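Side-chain contacts in transcription regulator (Haloarcula marismortui ATCC 43049, PDB 3CRJ), which probably binds DNA as a TetR-family transcription regulator and represses transcription, acting through a predicted helix-turn-helix motif: residues A[101-104]-A[105-108]; A[171-174]-A[175-179]. All coordinates share one frame; numbering follows the deposited sequence.

Contact 1 (A[101-104]-A[105-108])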
loop_
_atom_site.group_PDB
_atom_site.type_symbol
_atom_site.label_atom_id
_atom_site.label_comp_id
_atom_site.label_asym_id
_atom_site.label_seq_id
_atom_site.Cartn_x
_atom_site.Cartn_y
_atom_site.Cartn_z
ATOM N N GLN A 101 -2.572 10.534 -11.030
ATOM C CA GLN A 101 -3.879 10.145 -11.572
ATOM C C GLN A 101 -3.829 9.924 -13.089
ATOM O O GLN A 101 -4.887 9.735 -13.706
ATOM C CB GLN A 101 -4.999 11.117 -11.146
ATOM C CG GLN A 101 -5.439 10.919 -9.670
ATOM C CD GLN A 101 -6.211 12.100 -9.060
ATOM O OE1 GLN A 101 -7.269 12.497 -9.547
ATOM N NE2 GLN A 101 -5.698 12.628 -7.959
ATOM N N GLU A 102 -2.605 9.938 -13.670
ATOM C CA GLU A 102 -2.328 9.511 -15.087
ATOM C C GLU A 102 -1.196 8.450 -15.326
ATOM O O GLU A 102 -0.674 8.344 -16.445
ATOM C CB GLU A 102 -2.097 10.725 -15.993
ATOM C CG GLU A 102 -3.303 11.614 -16.176
ATOM C CD GLU A 102 -3.703 12.299 -14.887
ATOM O OE1 GLU A 102 -2.802 12.724 -14.133
ATOM O OE2 GLU A 102 -4.918 12.391 -14.608
ATOM N N ASN A 103 -0.825 7.676 -14.298
ATOM C CA ASN A 103 0.131 6.568 -14.469
ATOM C C ASN A 103 -0.404 5.172 -14.021
ATOM O O ASN A 103 0.367 4.245 -13.743
ATOM C CB ASN A 103 1.502 6.913 -13.840
ATOM C CG ASN A 103 1.673 6.369 -12.401
ATOM O OD1 ASN A 103 0.809 6.542 -11.529
ATOM N ND2 ASN A 103 2.805 5.716 -12.159
ATOM N N PRO A 104 -1.727 4.991 -14.026
ATOM C CA PRO A 104 -2.276 3.800 -13.389
ATOM C C PRO A 104 -1.657 2.449 -13.810
ATOM O O PRO A 104 -1.682 1.494 -13.023
ATOM C CB PRO A 104 -3.759 3.846 -13.785
ATOM C CG PRO A 104 -4.025 5.281 -14.073
ATOM C CD PRO A 104 -2.773 5.820 -14.652
ATOM N N ASP A 105 -1.132 2.347 -15.030
ATOM C CA ASP A 105 -0.592 1.052 -15.505
ATOM C C ASP A 105 0.823 0.807 -14.975
ATOM O O ASP A 105 1.179 -0.336 -14.601
ATOM C CB ASP A 105 -0.680 0.909 -17.031
ATOM C CG ASP A 105 -2.010 0.296 -17.491
ATOM O OD1 ASP A 105 -2.663 -0.421 -16.685
ATOM O OD2 ASP A 105 -2.399 0.523 -18.666
ATOM N N LEU A 106 1.609 1.881 -14.899
ATOM C CA LEU A 106 2.812 1.826 -14.094
ATOM C C LEU A 106 2.517 1.462 -12.626
ATOM O O LEU A 106 3.280 0.765 -11.969
ATOM C CB LEU A 106 3.569 3.134 -14.175
ATOM C CG LEU A 106 5.047 2.853 -13.967
ATOM C CD1 LEU A 106 5.506 1.793 -14.948
ATOM C CD2 LEU A 106 5.849 4.112 -14.127
ATOM N N SER A 107 1.386 1.914 -12.125
ATOM C CA SER A 107 1.034 1.682 -10.735
ATOM C C SER A 107 0.915 0.216 -10.292
ATOM O O SER A 107 1.422 -0.129 -9.218
ATOM C CB SER A 107 -0.180 2.510 -10.357
ATOM O OG SER A 107 0.250 3.863 -10.276
ATOM N N VAL A 108 0.282 -0.630 -11.114
ATOM C CA VAL A 108 0.239 -2.082 -10.881
ATOM C C VAL A 108 1.660 -2.639 -10.733
ATOM O O VAL A 108 1.974 -3.302 -9.746
ATOM C CB VAL A 108 -0.468 -2.812 -12.045
ATOM C CG1 VAL A 108 -0.256 -4.325 -11.986
ATOM C CG2 VAL A 108 -1.957 -2.431 -12.116
#

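Contact 2 (A[171-174]-A[175-179])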
loop_
_atom_site.group_PDB
_atom_site.type_symbol
_atom_site.label_atom_id
_atom_site.label_comp_id
_atom_site.label_asym_id
_atom_site.label_seq_id
_atom_site.Cartn_x
_atom_site.Cartn_y
_atom_site.Cartn_z
ATOM N N ARG A 171 -2.016 5.020 -2.884
ATOM C CA ARG A 171 -1.392 4.293 -3.991
ATOM C C ARG A 171 -1.775 2.807 -4.000
ATOM O O ARG A 171 -1.860 2.193 -5.068
ATOM C CB ARG A 171 0.134 4.403 -3.971
ATOM C CG ARG A 171 0.707 5.742 -4.239
ATOM C CD ARG A 171 2.052 5.764 -3.576
ATOM N NE ARG A 171 2.849 6.930 -3.915
ATOM C CZ ARG A 171 4.020 7.208 -3.344
ATOM N NH1 ARG A 171 4.518 6.408 -2.413
ATOM N NH2 ARG A 171 4.695 8.291 -3.688
ATOM N N THR A 172 -1.966 2.238 -2.816
ATOM C CA THR A 172 -2.326 0.843 -2.699
ATOM C C THR A 172 -3.780 0.652 -3.101
ATOM O O THR A 172 -4.100 -0.289 -3.853
ATOM C CB THR A 172 -2.127 0.320 -1.275
ATOM O OG1 THR A 172 -0.821 0.681 -0.829
ATOM C CG2 THR A 172 -2.212 -1.174 -1.243
ATOM N N ARG A 173 -4.656 1.525 -2.611
ATOM C CA ARG A 173 -6.084 1.358 -2.825
ATOM C C ARG A 173 -6.434 1.703 -4.264
ATOM O O ARG A 173 -7.396 1.171 -4.822
ATOM C CB ARG A 173 -6.900 2.209 -1.856
ATOM C CG ARG A 173 -6.689 1.907 -0.389
ATOM C CD ARG A 173 -7.524 2.843 0.511
ATOM N NE ARG A 173 -8.938 2.796 0.150
ATOM C CZ ARG A 173 -9.783 1.856 0.556
ATOM N NH1 ARG A 173 -9.371 0.879 1.361
ATOM N NH2 ARG A 173 -11.046 1.883 0.155
ATOM N N ALA A 174 -5.650 2.592 -4.868
ATOM C CA ALA A 174 -5.903 2.951 -6.260
ATOM C C ALA A 174 -5.643 1.753 -7.144
ATOM O O ALA A 174 -6.426 1.496 -8.041
ATOM C CB ALA A 174 -5.085 4.157 -6.715
ATOM N N VAL A 175 -4.573 1.012 -6.890
ATOM C CA VAL A 175 -4.348 -0.193 -7.684
ATOM C C VAL A 175 -5.243 -1.327 -7.208
ATOM O O VAL A 175 -5.954 -1.935 -8.033
ATOM C CB VAL A 175 -2.828 -0.603 -7.885
ATOM C CG1 VAL A 175 -2.008 -0.120 -6.827
ATOM C CG2 VAL A 175 -2.662 -2.097 -8.004
HETATM N N MSE A 176 -5.259 -1.582 -5.895
HETATM C CA MSE A 176 -6.057 -2.698 -5.332
HETATM C C MSE A 176 -7.545 -2.576 -5.713
HETATM O O MSE A 176 -8.229 -3.581 -5.867
HETATM C CB MSE A 176 -5.893 -2.791 -3.811
HETATM C CG MSE A 176 -6.312 -4.118 -3.143
HETATM SE SE MSE A 176 -7.188 -3.860 -1.319
HETATM C CE MSE A 176 -6.358 -2.192 -0.738
ATOM N N LEU A 177 -8.035 -1.360 -5.899
ATOM C CA LEU A 177 -9.431 -1.184 -6.261
ATOM C C LEU A 177 -9.636 -0.722 -7.693
ATOM O O LEU A 177 -10.755 -0.401 -8.085
ATOM C CB LEU A 177 -10.138 -0.247 -5.257
ATOM C CG LEU A 177 -10.242 -0.826 -3.834
ATOM C CD1 LEU A 177 -10.700 0.196 -2.806
ATOM C CD2 LEU A 177 -11.168 -2.027 -3.818
ATOM N N ASP A 178 -8.562 -0.695 -8.474
ATOM C CA ASP A 178 -8.595 -0.193 -9.857
ATOM C C ASP A 178 -9.405 1.100 -9.996
ATOM O O ASP A 178 -10.289 1.217 -10.850
ATOM C CB ASP A 178 -9.120 -1.276 -10.810
ATOM C CG ASP A 178 -8.869 -0.949 -12.279
ATOM O OD1 ASP A 178 -7.962 -0.145 -12.597
ATOM O OD2 ASP A 178 -9.603 -1.495 -13.116
ATOM N N ASP A 179 -9.101 2.065 -9.133
ATOM C CA ASP A 179 -9.818 3.333 -9.102
ATOM C C ASP A 179 -8.825 4.446 -8.779
ATOM O O ASP A 179 -8.170 4.438 -7.748
ATOM C CB ASP A 179 -10.968 3.267 -8.079
ATOM C CG ASP A 179 -11.874 4.545 -8.066
ATOM O OD1 ASP A 179 -11.907 5.344 -9.045
ATOM O OD2 ASP A 179 -12.587 4.738 -7.047
#

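Contact 1 (A[101-104]-A[105-108])
Asn103 meets Leu106 and Ser107 across the first turn of helix 104-115, with Asn103 at the N-cap position and Pro104 as the first helical residue. The backbone carbonyl of Asn103 carries the turn. Ser107 N donates to Asn103 O at 3.0 Å with an N-H...O angle of 147°, and the donor lies 17° off the carbonyl plane. Ser107 OG adds a weak bond to the same oxygen at 3.5 Å, so backbone and side chain of one serine both address Asn103 O. The torsion of Ser107 explains this: OG stands beside its own backbone N (chi1 -72°) and therefore faces back toward the start of the helix. One residue on, Val108 N makes a further weak bond, to Pro104 O, at 3.5 Å.

The closely packed part is this first turn, where the Asn103 carboxamide lies near Ser107 OG and the flank of Leu106, the two side chains crossing at a slant, and Ser107 CB rests by the Pro104 carbonyl. The loose part is the outer side, where the side chains of the exposed Pro104 and Asp105 leave the backbone away from the partner segment, touching it mainly at CB. Proline suits a first-turn position, where its lack of an N-H costs no helical hydrogen bond.

Around the turn, Leu106 is buried against Tyr24 and Leu27 of helix 12-30, which Asp105 also touches at Arg28. Val108 packs on Tyr119 of the second subunit, and in the preceding loop Gln101 reaches Leu183 and Glu184 of helix 181-198.

Contact 2 (A[171-174]-A[175-179])
Asp178, a non-glycine residue with positive phi (43°), ends helix 156-176 as the C-prime residue of a Schellman motif, bringing Asp179 back over Ala174. Both defining bonds are present: Asp179 N to Ala174 O and Asp178 N to Val175 O, each 2.9 Å. The former lies in the carbonyl plane on a lone pair of Ala174 O. By contrast, Leu177 N approaches Arg173 O from above the carbonyl plane, 40° out of it, as the helix unwinds. One residue earlier, Met176 N bonds Thr172 O at 2.7 Å.

Among the side chains, Met176, a selenomethionine, bends at chi2 and chi3 and brings CE to 4.1 Å from Arg173 CG. Arg173 and Leu177 run side by side in the same direction. The buried guanidinium of Arg173 has its charge answered by Glu182 and by Asp168 and Asp131 of the second subunit, while Thr172 OG1 meets its counterpart Thr172 in that subunit. The helix end thus belongs to the dimer interface. The bend of Arg173 at chi3 (55°) turns its planar group beside Leu177, whose CD1 lies over one guanidinium face, 3.4 Å from Arg173 NH2.

Following the chain from the N terminus, contact 1 comes first, where the loop after helix 85-97 turns into helix 104-115; contact 2 follows, where helix 156-176 gives way to the turn before helix 181-198. Each spans consecutive residues and closes just a local turn, one starting a helix and the other finishing one. They are in series, neither nesting nor crossing. Their centres are about 10 Å apart, and they touch directly through Val175: its CG2 lies 4.1 Å from Val108 CA. The helix start at 104-108 and the helix end at 171-179 are thereby joined, and both reach the second subunit.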